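Local coordinates for protein putative sodium:solute symporter (Proteus mirabilis, PDB 5NV9) that couples the inward sodium gradient to the uptake of the sialic acid N-acetylneuraminic acid across the inner membrane, as a symporter of the LeuT fold, at residues Y38-G43 with K104-Y109; A50-F55 with L274-K279; L59-F64 with A338-S343; A87-V92 with Q249-S254; G177-D182 with V258-V263. One frame throughout, in Å; residues are numbered along the deposited sequence.

The five contacts run from the sialic acid and sodium sites to the cytoplasmic face of one LeuT-fold chain. Contact 3 holds the Na2 ion and the sugar carboxylate. Contact 2 comes just before it in the chain, on helices 47-58 and 267-301; the centres of contact 2 and contact 3 are about 15 Å apart. Contact 5 carries the Na3 aspartate and lies about 10 Å, centre to centre, from both contact 2 and contact 1. Contact 1 is about 23 Å from contact 3 by centres. Contact 4 packs against contact 2 through N277. Along the chain, contacts 4 and 5 are nested within the loops closed by contacts 2 and 3. Contacts 2, 3 and 5 thus bring sequence-distant helices together near the ions and substrate, while contacts 1 and 4 lie toward the cytoplasmic side.

Contact 1 (Y38-G43 with K104-Y109); sequences YFRGGG and KITSAY
F39 meets T106 where the last turn of helix 35-40 faces the loop after helix 89-102. Its CB lies 4.1 Å from T106 CG2, and this methyl approaches the ring obliquely. R40 follows and makes the main polar link. Its CG is anti to the carbonyl carbon (chi1 -60°), and the chain bends at chi3 (35°), which turns the guanidinium toward the backbone of the loop. NH1 donates to I105 O at 2.8 Å. The oxygen lies at the guanidinium edge, in its plane, while the donor sits above the carbonyl plane of I105. On the way there, R40 CD passes T106 OG1 at 3.6 Å. NH1 is also 3.3 Å from K104 C, where the chain leaves the preceding helix in a Schellman motif. R40 NE forms a salt bridge with D36. R40 NH2 and K104 NZ carry like charges but stay 5.7 Å apart. One arginine therefore ties the end of a cytoplasmic helix to a backbone carbonyl, and the D36 carboxylate probably offsets its charge and helps fix its orientation.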
# COMPACT_ATOMS: atom_id res chain seq x y z
N TYR A 38 -13.18 5.43 16.11
CA TYR A 38 -11.89 5.81 15.57
C TYR A 38 -11.30 4.77 14.59
O TYR A 38 -10.58 5.16 13.68
CB TYR A 38 -10.94 6.04 16.73
CG TYR A 38 -9.79 6.97 16.47
CD1 TYR A 38 -9.96 8.36 16.52
CD2 TYR A 38 -8.52 6.47 16.25
CE1 TYR A 38 -8.89 9.21 16.33
CE2 TYR A 38 -7.45 7.32 16.08
CZ TYR A 38 -7.64 8.68 16.09
OH TYR A 38 -6.56 9.52 15.94
N PHE A 39 -11.57 3.48 14.82
CA PHE A 39 -11.01 2.39 14.02
C PHE A 39 -12.04 1.70 13.11
O PHE A 39 -11.65 1.15 12.09
CB PHE A 39 -10.32 1.35 14.92
CG PHE A 39 -9.14 1.89 15.73
CD1 PHE A 39 -8.10 2.53 15.12
CD2 PHE A 39 -9.12 1.75 17.11
CE1 PHE A 39 -7.05 3.00 15.84
CE2 PHE A 39 -8.06 2.22 17.86
CZ PHE A 39 -7.00 2.82 17.23
N ARG A 40 -13.32 1.69 13.52
CA ARG A 40 -14.36 0.98 12.78
C ARG A 40 -15.34 1.96 12.12
O ARG A 40 -16.13 1.56 11.27
CB ARG A 40 -15.08 -0.04 13.66
CG ARG A 40 -14.11 -1.11 14.22
CD ARG A 40 -14.74 -2.19 15.17
NE ARG A 40 -16.08 -2.52 14.75
CZ ARG A 40 -16.46 -3.56 14.03
NH1 ARG A 40 -15.64 -4.52 13.68
NH2 ARG A 40 -17.73 -3.66 13.71
N GLY A 41 -15.28 3.24 12.48
CA GLY A 41 -16.12 4.23 11.81
C GLY A 41 -17.63 4.12 12.14
O GLY A 41 -18.46 4.68 11.43
N GLY A 42 -17.97 3.43 13.24
CA GLY A 42 -19.34 3.17 13.63
C GLY A 42 -20.24 2.54 12.58
O GLY A 42 -21.43 2.69 12.63
N GLY A 43 -19.70 1.83 11.61
CA GLY A 43 -20.54 1.35 10.49
C GLY A 43 -21.14 2.42 9.59
O GLY A 43 -22.06 2.10 8.85
N LYS A 104 -16.26 -9.29 14.41
CA LYS A 104 -16.28 -7.89 14.80
C LYS A 104 -14.88 -7.40 15.15
O LYS A 104 -14.63 -6.79 16.21
CB LYS A 104 -17.22 -7.65 15.97
CG LYS A 104 -18.62 -8.19 15.76
CD LYS A 104 -19.39 -7.38 14.74
CE LYS A 104 -20.88 -7.72 14.79
NZ LYS A 104 -21.44 -7.97 13.42
N ILE A 105 -13.95 -7.67 14.24
CA ILE A 105 -12.56 -7.37 14.50
C ILE A 105 -12.33 -5.87 14.52
O ILE A 105 -12.96 -5.14 13.76
CB ILE A 105 -11.61 -8.05 13.49
CG1 ILE A 105 -11.87 -7.63 12.05
CG2 ILE A 105 -11.75 -9.56 13.61
CD1 ILE A 105 -10.62 -7.30 11.28
N THR A 106 -11.41 -5.44 15.39
CA THR A 106 -10.76 -4.18 15.22
C THR A 106 -9.47 -4.44 14.40
O THR A 106 -9.29 -3.84 13.33
CB THR A 106 -10.51 -3.51 16.59
OG1 THR A 106 -11.75 -2.98 17.03
CG2 THR A 106 -9.48 -2.37 16.50
N SER A 107 -8.67 -5.39 14.86
CA SER A 107 -7.42 -5.81 14.17
C SER A 107 -7.64 -7.16 13.46
O SER A 107 -8.18 -8.06 14.04
CB SER A 107 -6.27 -5.94 15.17
OG SER A 107 -5.11 -6.49 14.60
N ALA A 108 -7.17 -7.27 12.24
CA ALA A 108 -7.23 -8.53 11.48
C ALA A 108 -6.61 -9.72 12.20
O ALA A 108 -7.11 -10.88 12.03
CB ALA A 108 -6.54 -8.34 10.13
N TYR A 109 -5.60 -9.43 13.03
CA TYR A 109 -4.76 -10.49 13.68
C TYR A 109 -5.51 -11.20 14.82
O TYR A 109 -5.14 -12.29 15.28
CB TYR A 109 -3.37 -9.93 14.02
CG TYR A 109 -2.81 -9.26 12.80
CD1 TYR A 109 -2.61 -9.98 11.61
CD2 TYR A 109 -2.66 -7.84 12.75
CE1 TYR A 109 -2.20 -9.33 10.44
CE2 TYR A 109 -2.23 -7.19 11.59
CZ TYR A 109 -2.05 -7.92 10.42
OH TYR A 109 -1.67 -7.27 9.26

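Contact 2 (A50-F55 with L274-K279); sequences AGVSVF and LITNAK
N277 reaches from segment 274-279 into the side of segment 50-55. Its CB lies 3.5 Å from G51 O. CG is anti to the backbone N (chi1 172°), which carries the amide along the neighbouring helix to V54, where CG is 3.7 Å from V54 CG1. At the tip, OD1 meets the same methyl at 3.4 Å, and the two side chains cross at about a right angle. OD1 also lies 3.3 Å from F55 N, but the angle is too poor for a hydrogen bond; F55 N instead bonds to G51 O within its own helix. ND2 packs against L89 and F251. The preceding residue, T276, packs against G51, with its CB 4.2 Å from G51 CA. The absence of a side chain on G51 lets the backbones come close, and G51 and N277 have CA atoms 4.7 Å apart. The methyl T276 CG2 touches V52 CG2 at 3.9 Å, while T276 OG1 bonds back to R272 O. The two segments cross at -45° with their axes 7.3 Å apart. The side chain of F55, part of the sialic acid pocket, packs on L280, V281 and I284 of helix 267-301, while S53 touches helix 155-203.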
# COMPACT_ATOMS: atom_id res chain seq x y z
N ALA A 50 -15.44 3.27 0.94
CA ALA A 50 -14.44 2.30 1.45
C ALA A 50 -13.63 1.68 0.30
O ALA A 50 -12.44 1.47 0.43
CB ALA A 50 -15.10 1.23 2.29
N GLY A 51 -14.26 1.44 -0.84
CA GLY A 51 -13.54 0.87 -2.00
C GLY A 51 -12.55 1.80 -2.67
O GLY A 51 -11.48 1.37 -3.07
N VAL A 52 -12.90 3.08 -2.79
CA VAL A 52 -11.93 4.09 -3.21
C VAL A 52 -10.76 4.25 -2.19
O VAL A 52 -9.58 4.55 -2.52
CB VAL A 52 -12.59 5.49 -3.47
CG1 VAL A 52 -11.51 6.46 -3.98
CG2 VAL A 52 -13.70 5.36 -4.55
N SER A 53 -11.11 4.13 -0.95
CA SER A 53 -10.12 4.23 0.14
C SER A 53 -9.12 3.06 0.11
O SER A 53 -7.93 3.25 0.46
CB SER A 53 -10.83 4.26 1.52
OG SER A 53 -9.85 4.30 2.56
N VAL A 54 -9.60 1.88 -0.31
CA VAL A 54 -8.73 0.67 -0.41
C VAL A 54 -7.73 0.94 -1.54
O VAL A 54 -6.57 0.73 -1.37
CB VAL A 54 -9.52 -0.63 -0.79
CG1 VAL A 54 -8.56 -1.72 -1.24
CG2 VAL A 54 -10.37 -1.14 0.33
N PHE A 55 -8.21 1.42 -2.70
CA PHE A 55 -7.34 1.74 -3.86
C PHE A 55 -6.30 2.79 -3.48
O PHE A 55 -5.12 2.63 -3.79
CB PHE A 55 -8.20 2.18 -5.08
CG PHE A 55 -7.40 2.53 -6.32
CD1 PHE A 55 -6.78 1.55 -7.06
CD2 PHE A 55 -7.32 3.86 -6.78
CE1 PHE A 55 -6.06 1.85 -8.19
CE2 PHE A 55 -6.60 4.17 -7.92
CZ PHE A 55 -5.98 3.17 -8.63
N LEU A 274 -15.38 -4.01 -2.59
CA LEU A 274 -14.46 -4.77 -3.47
C LEU A 274 -14.74 -4.43 -4.90
O LEU A 274 -13.79 -4.34 -5.69
CB LEU A 274 -14.48 -6.29 -3.27
CG LEU A 274 -14.28 -6.80 -1.83
CD1 LEU A 274 -14.41 -8.33 -1.66
CD2 LEU A 274 -12.92 -6.43 -1.32
N ILE A 275 -16.01 -4.20 -5.25
CA ILE A 275 -16.33 -3.93 -6.68
C ILE A 275 -15.77 -2.57 -7.15
O ILE A 275 -15.15 -2.46 -8.23
CB ILE A 275 -17.82 -4.01 -6.94
CG1 ILE A 275 -18.23 -5.47 -6.89
CG2 ILE A 275 -18.21 -3.41 -8.31
CD1 ILE A 275 -19.67 -5.68 -6.50
N THR A 276 -15.92 -1.56 -6.30
CA THR A 276 -15.41 -0.25 -6.60
C THR A 276 -13.86 -0.24 -6.74
O THR A 276 -13.29 0.45 -7.61
CB THR A 276 -15.80 0.73 -5.50
OG1 THR A 276 -17.22 0.76 -5.38
CG2 THR A 276 -15.32 2.09 -5.83
N ASN A 277 -13.20 -0.93 -5.81
CA ASN A 277 -11.77 -1.05 -5.86
C ASN A 277 -11.36 -1.77 -7.15
O ASN A 277 -10.48 -1.28 -7.86
CB ASN A 277 -11.24 -1.77 -4.63
CG ASN A 277 -9.77 -2.09 -4.75
OD1 ASN A 277 -8.95 -1.20 -4.61
ND2 ASN A 277 -9.43 -3.37 -5.08
N ALA A 278 -12.00 -2.90 -7.47
CA ALA A 278 -11.74 -3.57 -8.76
C ALA A 278 -11.85 -2.72 -10.03
O ALA A 278 -10.98 -2.78 -10.89
CB ALA A 278 -12.57 -4.80 -8.90
N LYS A 279 -12.88 -1.90 -10.12
CA LYS A 279 -13.03 -0.97 -11.24
C LYS A 279 -11.84 -0.02 -11.37
O LYS A 279 -11.30 0.12 -12.47
CB LYS A 279 -14.29 -0.18 -11.08
CG LYS A 279 -15.52 -1.06 -11.29
CD LYS A 279 -16.77 -0.35 -10.79
CE LYS A 279 -18.02 -1.06 -11.26
NZ LYS A 279 -19.15 -0.10 -11.14

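Contact 3 (L59-F64 with A338-S343); sequences LSSITF and AAAQSS. With NA (sodium ion), chain B; NA (sodium ion), chain C; SLB (N-acetyl-beta-neuraminic acid), chain D.
The Na2 sodium ion is gripped from both segments. L59 O binds it at 2.3 Å, and A339 O, S342 OG and S343 OG bind it from helix 328-361. A56 O supplies the fifth ligand. The carbonyl oxygens L59 O and A339 O come within 3.5 Å of each other because they share the ion. S342 OG also donates to A338 O at 2.6 Å, in the carbonyl plane. This bond helps fix the hydroxyl's rotation, with the oxygen still bound to sodium. S343 OG has a second partner in T57 O. S60 CA makes a CA-H...O contact to A339 O at 3.3 Å, with an angle of 163° at the hydrogen. F64 CD2 packs on A339 CB at 3.9 Å. S60 also faces the sialic acid. Its N donates almost straight to carboxylate oxygen O1A of the sugar at 3.0 Å, and its OG donates to O1B at 2.8 Å. T63 N adds a weak bond to O1A, and sugar O7 donates to T63 OG1. S60 OG caps helix 61-73 by accepting from I62 N. Ion and sugar sites thus lie side by side at the break between helices 47-58 and 61-73, an unwound helix as in LeuT-fold transporters; this is the Na2 site conserved in the SSF family.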
# COMPACT_ATOMS: atom_id res chain seq x y z
N LEU A 59 -2.16 2.26 -3.36
CA LEU A 59 -1.43 2.98 -4.41
C LEU A 59 -0.83 4.25 -3.85
O LEU A 59 -1.54 5.20 -3.59
CB LEU A 59 -2.34 3.38 -5.57
CG LEU A 59 -1.63 3.70 -6.89
CD1 LEU A 59 -2.59 3.60 -8.07
CD2 LEU A 59 -0.99 5.07 -6.85
N SER A 60 0.49 4.26 -3.79
CA SER A 60 1.25 5.32 -3.12
C SER A 60 2.18 6.00 -4.12
O SER A 60 2.10 5.78 -5.34
CB SER A 60 2.01 4.70 -1.95
OG SER A 60 3.23 4.11 -2.34
N SER A 61 3.08 6.83 -3.63
CA SER A 61 4.11 7.41 -4.50
C SER A 61 5.05 6.39 -5.10
O SER A 61 5.72 6.69 -6.08
CB SER A 61 4.87 8.45 -3.71
OG SER A 61 5.53 7.80 -2.65
N ILE A 62 5.09 5.18 -4.55
CA ILE A 62 5.82 4.06 -5.13
C ILE A 62 5.27 3.72 -6.53
O ILE A 62 6.03 3.67 -7.50
CB ILE A 62 5.69 2.79 -4.21
CG1 ILE A 62 6.46 2.97 -2.92
CG2 ILE A 62 6.16 1.53 -4.93
CD1 ILE A 62 6.12 1.93 -1.89
N THR A 63 3.96 3.49 -6.65
CA THR A 63 3.35 3.24 -7.94
C THR A 63 3.47 4.49 -8.82
O THR A 63 3.83 4.39 -10.02
CB THR A 63 1.83 2.85 -7.81
OG1 THR A 63 1.69 1.48 -7.44
CG2 THR A 63 1.03 3.14 -9.11
N PHE A 64 3.20 5.66 -8.23
CA PHE A 64 3.03 6.89 -9.03
C PHE A 64 4.33 7.21 -9.78
O PHE A 64 4.27 7.55 -10.97
CB PHE A 64 2.60 8.08 -8.16
CG PHE A 64 1.91 9.21 -8.92
CD1 PHE A 64 2.60 10.01 -9.81
CD2 PHE A 64 0.57 9.49 -8.69
CE1 PHE A 64 1.94 11.04 -10.52
CE2 PHE A 64 -0.10 10.54 -9.36
CZ PHE A 64 0.58 11.33 -10.27
N ALA A 338 -1.27 13.52 -2.88
CA ALA A 338 -2.44 12.73 -2.52
C ALA A 338 -2.15 11.20 -2.56
O ALA A 338 -2.70 10.45 -1.74
CB ALA A 338 -3.62 13.06 -3.40
N ALA A 339 -1.32 10.74 -3.53
CA ALA A 339 -0.88 9.31 -3.57
C ALA A 339 -0.09 8.91 -2.31
O ALA A 339 -0.32 7.84 -1.72
CB ALA A 339 -0.11 9.00 -4.83
N ALA A 340 0.82 9.77 -1.89
CA ALA A 340 1.63 9.55 -0.70
C ALA A 340 0.78 9.55 0.60
O ALA A 340 0.80 8.58 1.38
CB ALA A 340 2.67 10.60 -0.65
N GLN A 341 0.02 10.63 0.81
CA GLN A 341 -0.77 10.85 2.00
C GLN A 341 -1.93 9.89 2.24
O GLN A 341 -2.20 9.55 3.36
CB GLN A 341 -1.25 12.29 2.03
CG GLN A 341 -0.09 13.26 2.23
CD GLN A 341 -0.49 14.72 2.19
OE1 GLN A 341 -1.32 15.14 1.37
NE2 GLN A 341 0.14 15.53 3.08
N SER A 342 -2.63 9.46 1.21
CA SER A 342 -3.63 8.52 1.39
C SER A 342 -3.04 7.16 1.90
O SER A 342 -3.72 6.41 2.53
CB SER A 342 -4.38 8.29 0.07
OG SER A 342 -3.47 8.03 -0.99
N SER A 343 -1.81 6.86 1.57
CA SER A 343 -1.15 5.61 2.03
C SER A 343 -0.59 5.78 3.44
O SER A 343 -0.76 4.90 4.31
CB SER A 343 -0.05 5.22 1.02
OG SER A 343 -0.67 4.79 -0.21
NA NA B . -1.96 6.27 -1.56
NA NA C . -5.69 6.56 3.81
C1 SLB D . 2.16 1.08 -3.95
C2 SLB D . 1.76 -0.34 -4.21
C3 SLB D . 2.98 -1.13 -4.62
C4 SLB D . 2.63 -2.56 -5.10
C5 SLB D . 1.68 -2.36 -6.29
C6 SLB D . 0.44 -1.56 -5.84
C7 SLB D . -0.58 -1.27 -6.95
C8 SLB D . -1.74 -0.47 -6.44
C9 SLB D . -2.84 -0.33 -7.50
C10 SLB D . 1.49 -4.01 -8.11
C11 SLB D . 0.68 -5.20 -8.56
N5 SLB D . 1.26 -3.65 -6.84
O1A SLB D . 2.06 1.92 -4.92
O1B SLB D . 2.64 1.38 -2.79
O2 SLB D . 1.15 -0.94 -3.03
O4 SLB D . 3.83 -3.28 -5.55
O6 SLB D . 0.84 -0.29 -5.32
O7 SLB D . 0.02 -0.51 -8.01
O8 SLB D . -2.28 -1.07 -5.27
O9 SLB D . -3.44 -1.61 -7.83
O10 SLB D . 2.25 -3.39 -8.87

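Contact 4 (A87-V92 with Q249-S254); sequences AILPLV and QQFTAS
F251 is the centre of this apolar contact, with I88, L89 and V92 packed against it. L89 CD2 reaches F251 CD1 at 3.9 Å, obliquely to the ring. I88 CD1 comes to F251 CB at 4.1 Å, and the two side chains cross at about a right angle. The I88 chain gets there because CG1 lies between the backbone N and the carbonyl carbon (chi1 60°). V92 uses both branches: CG1 lies 3.7 Å from F251 O, and CG2 lies 4.2 Å from F251 CB. F251 O itself is hydrogen-bonded to Y261 OH. The T252 end is smaller. There one methyl pair, V92 CG2 and T252 CG2, meets at 4.0 Å, against the several groups on F251, and T252 OG1 turns back to I248 O. Away from the interface, P90 and L91 are exposed, whereas the touching residues are buried. The F251 side chain also touches N277 and V257; it comes within about 6 Å of the bound sialic acid, nearest atoms. This is plain hydrophobic helix packing. It joins I88 and the start of helix 89-102 to the end of helix 236-253, which includes a wider pi-type turn, on the cytoplasmic side of the substrate site in the LeuT fold.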
# COMPACT_ATOMS: atom_id res chain seq x y z
N ALA A 87 -8.37 -10.53 -9.71
CA ALA A 87 -8.76 -11.93 -9.76
C ALA A 87 -8.88 -12.63 -8.41
O ALA A 87 -9.67 -13.54 -8.27
CB ALA A 87 -7.77 -12.70 -10.61
N ILE A 88 -8.10 -12.26 -7.41
CA ILE A 88 -8.26 -12.88 -6.09
C ILE A 88 -9.43 -12.33 -5.27
O ILE A 88 -9.81 -12.98 -4.29
CB ILE A 88 -6.99 -12.77 -5.21
CG1 ILE A 88 -6.62 -11.33 -4.95
CG2 ILE A 88 -5.81 -13.52 -5.85
CD1 ILE A 88 -5.85 -11.11 -3.68
N LEU A 89 -10.02 -11.19 -5.63
CA LEU A 89 -11.06 -10.56 -4.77
C LEU A 89 -12.29 -11.42 -4.40
O LEU A 89 -12.75 -11.33 -3.28
CB LEU A 89 -11.51 -9.18 -5.31
CG LEU A 89 -10.41 -8.10 -5.31
CD1 LEU A 89 -10.82 -6.75 -5.90
CD2 LEU A 89 -9.79 -7.91 -3.93
N PRO A 90 -12.85 -12.19 -5.35
CA PRO A 90 -13.96 -13.09 -5.00
C PRO A 90 -13.56 -14.16 -3.92
O PRO A 90 -14.34 -14.45 -2.98
CB PRO A 90 -14.30 -13.76 -6.34
CG PRO A 90 -13.63 -12.94 -7.39
CD PRO A 90 -12.44 -12.34 -6.76
N LEU A 91 -12.33 -14.64 -4.00
CA LEU A 91 -11.82 -15.57 -3.00
C LEU A 91 -11.74 -14.89 -1.62
O LEU A 91 -12.04 -15.51 -0.57
CB LEU A 91 -10.44 -16.05 -3.43
CG LEU A 91 -10.33 -16.83 -4.76
CD1 LEU A 91 -11.27 -18.01 -4.69
CD2 LEU A 91 -10.60 -16.00 -6.02
N VAL A 92 -11.35 -13.60 -1.59
CA VAL A 92 -11.29 -12.86 -0.34
C VAL A 92 -12.70 -12.72 0.23
O VAL A 92 -12.94 -12.94 1.42
CB VAL A 92 -10.71 -11.46 -0.54
CG1 VAL A 92 -10.77 -10.66 0.77
CG2 VAL A 92 -9.30 -11.57 -1.14
N GLN A 249 -1.22 -11.26 0.24
CA GLN A 249 -0.79 -10.53 1.47
C GLN A 249 -1.61 -9.27 1.66
O GLN A 249 -2.16 -8.99 2.73
CB GLN A 249 0.68 -10.18 1.41
CG GLN A 249 1.10 -9.36 2.61
CD GLN A 249 2.59 -9.14 2.69
OE1 GLN A 249 3.40 -10.00 2.33
NE2 GLN A 249 2.98 -8.01 3.23
N GLN A 250 -1.66 -8.49 0.61
CA GLN A 250 -2.29 -7.11 0.68
C GLN A 250 -3.76 -7.15 1.06
O GLN A 250 -4.19 -6.38 1.90
CB GLN A 250 -2.11 -6.38 -0.65
CG GLN A 250 -2.64 -4.94 -0.74
CD GLN A 250 -1.91 -3.98 0.19
OE1 GLN A 250 -0.98 -3.27 -0.24
NE2 GLN A 250 -2.31 -3.97 1.46
N PHE A 251 -4.49 -8.10 0.50
CA PHE A 251 -5.93 -8.19 0.65
C PHE A 251 -6.48 -9.12 1.71
O PHE A 251 -7.68 -9.02 1.98
CB PHE A 251 -6.57 -8.41 -0.74
CG PHE A 251 -6.37 -7.24 -1.65
CD1 PHE A 251 -7.24 -6.16 -1.62
CD2 PHE A 251 -5.25 -7.17 -2.49
CE1 PHE A 251 -7.03 -5.05 -2.43
CE2 PHE A 251 -5.03 -6.05 -3.31
CZ PHE A 251 -5.93 -5.00 -3.27
N THR A 252 -5.64 -9.97 2.31
CA THR A 252 -6.08 -10.90 3.39
C THR A 252 -5.36 -10.73 4.74
O THR A 252 -5.89 -11.05 5.79
CB THR A 252 -5.92 -12.38 2.97
OG1 THR A 252 -4.55 -12.74 2.74
CG2 THR A 252 -6.72 -12.66 1.71
N ALA A 253 -4.12 -10.27 4.71
CA ALA A 253 -3.25 -10.36 5.88
C ALA A 253 -2.74 -9.01 6.32
O ALA A 253 -2.01 -8.97 7.27
CB ALA A 253 -2.07 -11.30 5.60
N SER A 254 -3.18 -7.92 5.67
CA SER A 254 -2.63 -6.60 5.90
C SER A 254 -3.73 -5.70 6.45
O SER A 254 -4.75 -5.49 5.80
CB SER A 254 -2.06 -6.06 4.60
OG SER A 254 -1.28 -4.92 4.85

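Contact 5 (G177-D182 with V258-V263); sequences GVIWTD and VQRYIV. With NA (sodium ion), chain C.
D182 holds the second sodium ion, at the Na3 site, and meets R260 beside it. Both carboxylate oxygens bind the ion, OD1 at 2.1 Å and OD2 at 2.3 Å. S342 O, S345 OG and S346 OG come from helix 328-361 to share it. R260 NH2 makes a weak hydrogen bond to D182 OD2 at 3.3 Å, within a salt bridge, and the guanidinium and carboxylate planes are 27° apart. The arginine charge would probably draw electron density away from OD2 and so temper its hold on sodium. Apolar neighbours pack beside the pair. V178 CG1 sits at the edge of the guanidinium, in its plane, 3.4 Å from R260 NH2. I179 CG1 lies 4.1 Å from the same nitrogen. The R260 chain bends at chi2 (83°), which brings its end over to the aspartate. S53 OG positions the two charged groups, being hydrogen-bonded to both D182 OD2 and R260 NE. Farther out, I179 CD1 and V263 CG2 meet tip to tip at 4.0 Å. The contact thus joins helix 155-203 to the loop before helix 267-301, with helix 47-58 supplying S53, V54 and T57 beside R260 and helix 328-361 closing round the ion.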
# COMPACT_ATOMS: atom_id res chain seq x y z
N GLY A 177 -12.29 10.17 8.78
CA GLY A 177 -11.52 11.18 8.15
C GLY A 177 -10.41 10.69 7.24
O GLY A 177 -10.08 11.35 6.26
N VAL A 178 -9.85 9.52 7.56
CA VAL A 178 -8.84 8.91 6.75
C VAL A 178 -9.48 8.40 5.45
O VAL A 178 -8.92 8.52 4.36
CB VAL A 178 -8.19 7.74 7.50
CG1 VAL A 178 -7.35 6.97 6.55
CG2 VAL A 178 -7.29 8.25 8.61
N ILE A 179 -10.68 7.83 5.58
CA ILE A 179 -11.35 7.28 4.41
C ILE A 179 -11.85 8.42 3.49
O ILE A 179 -11.64 8.42 2.27
CB ILE A 179 -12.48 6.40 4.86
CG1 ILE A 179 -11.91 5.06 5.33
CG2 ILE A 179 -13.52 6.23 3.75
CD1 ILE A 179 -12.94 4.18 6.03
N TRP A 180 -12.45 9.43 4.06
CA TRP A 180 -12.97 10.52 3.20
C TRP A 180 -11.88 11.40 2.55
O TRP A 180 -12.03 11.72 1.37
CB TRP A 180 -14.01 11.31 3.93
CG TRP A 180 -15.29 10.56 4.12
CD1 TRP A 180 -15.81 10.16 5.31
CD2 TRP A 180 -16.23 10.12 3.12
NE1 TRP A 180 -16.98 9.50 5.13
CE2 TRP A 180 -17.28 9.46 3.80
CE3 TRP A 180 -16.31 10.23 1.73
CZ2 TRP A 180 -18.36 8.91 3.15
CZ3 TRP A 180 -17.39 9.70 1.10
CH2 TRP A 180 -18.41 9.07 1.79
N THR A 181 -10.78 11.70 3.25
CA THR A 181 -9.57 12.16 2.58
C THR A 181 -9.01 11.23 1.46
O THR A 181 -8.56 11.73 0.41
CB THR A 181 -8.41 12.51 3.55
OG1 THR A 181 -8.08 11.39 4.35
CG2 THR A 181 -8.80 13.70 4.46
N ASP A 182 -8.98 9.91 1.73
CA ASP A 182 -8.61 8.91 0.74
C ASP A 182 -9.46 8.97 -0.52
O ASP A 182 -8.94 8.74 -1.60
CB ASP A 182 -8.68 7.44 1.23
CG ASP A 182 -7.56 7.03 2.14
OD1 ASP A 182 -6.58 7.78 2.29
OD2 ASP A 182 -7.67 5.92 2.77
N VAL A 258 -7.66 -4.68 5.21
CA VAL A 258 -8.63 -5.50 5.89
C VAL A 258 -9.55 -4.67 6.75
O VAL A 258 -10.74 -4.92 6.87
CB VAL A 258 -7.96 -6.63 6.77
CG1 VAL A 258 -9.03 -7.35 7.55
CG2 VAL A 258 -7.27 -7.65 5.91
N GLN A 259 -9.00 -3.64 7.36
CA GLN A 259 -9.83 -2.66 8.09
C GLN A 259 -11.00 -2.07 7.30
O GLN A 259 -12.08 -1.80 7.86
CB GLN A 259 -8.94 -1.52 8.58
CG GLN A 259 -9.28 -0.99 9.95
CD GLN A 259 -8.42 0.19 10.30
OE1 GLN A 259 -7.26 0.24 9.87
NE2 GLN A 259 -8.98 1.18 11.05
N ARG A 260 -10.82 -1.87 5.99
CA ARG A 260 -11.93 -1.35 5.16
C ARG A 260 -13.06 -2.35 4.96
O ARG A 260 -14.13 -1.95 4.56
CB ARG A 260 -11.44 -0.89 3.79
CG ARG A 260 -10.94 0.53 3.75
CD ARG A 260 -9.51 0.65 4.20
NE ARG A 260 -9.12 2.06 4.31
CZ ARG A 260 -8.27 2.55 5.22
NH1 ARG A 260 -7.68 1.75 6.09
NH2 ARG A 260 -8.03 3.84 5.27
N TYR A 261 -12.83 -3.64 5.22
CA TYR A 261 -13.88 -4.63 5.09
C TYR A 261 -14.93 -4.58 6.20
O TYR A 261 -16.01 -5.14 6.04
CB TYR A 261 -13.28 -6.06 5.04
CG TYR A 261 -12.23 -6.30 3.91
CD1 TYR A 261 -12.16 -5.52 2.75
CD2 TYR A 261 -11.32 -7.35 4.04
CE1 TYR A 261 -11.20 -5.79 1.74
CE2 TYR A 261 -10.40 -7.64 3.03
CZ TYR A 261 -10.30 -6.87 1.90
OH TYR A 261 -9.32 -7.24 0.97
N ILE A 262 -14.59 -3.96 7.33
CA ILE A 262 -15.45 -3.95 8.52
C ILE A 262 -16.08 -2.55 8.81
O ILE A 262 -16.84 -2.40 9.76
CB ILE A 262 -14.69 -4.53 9.74
CG1 ILE A 262 -13.38 -3.82 10.06
CG2 ILE A 262 -14.25 -5.97 9.42
CD1 ILE A 262 -13.52 -2.69 11.02
N VAL A 263 -15.75 -1.54 8.01
CA VAL A 263 -16.35 -0.21 8.22
C VAL A 263 -17.72 -0.04 7.61
O VAL A 263 -18.43 0.96 7.92
CB VAL A 263 -15.42 0.93 7.71
CG1 VAL A 263 -14.13 0.96 8.47
CG2 VAL A 263 -15.18 0.85 6.23
NA NA C . -5.69 6.56 3.81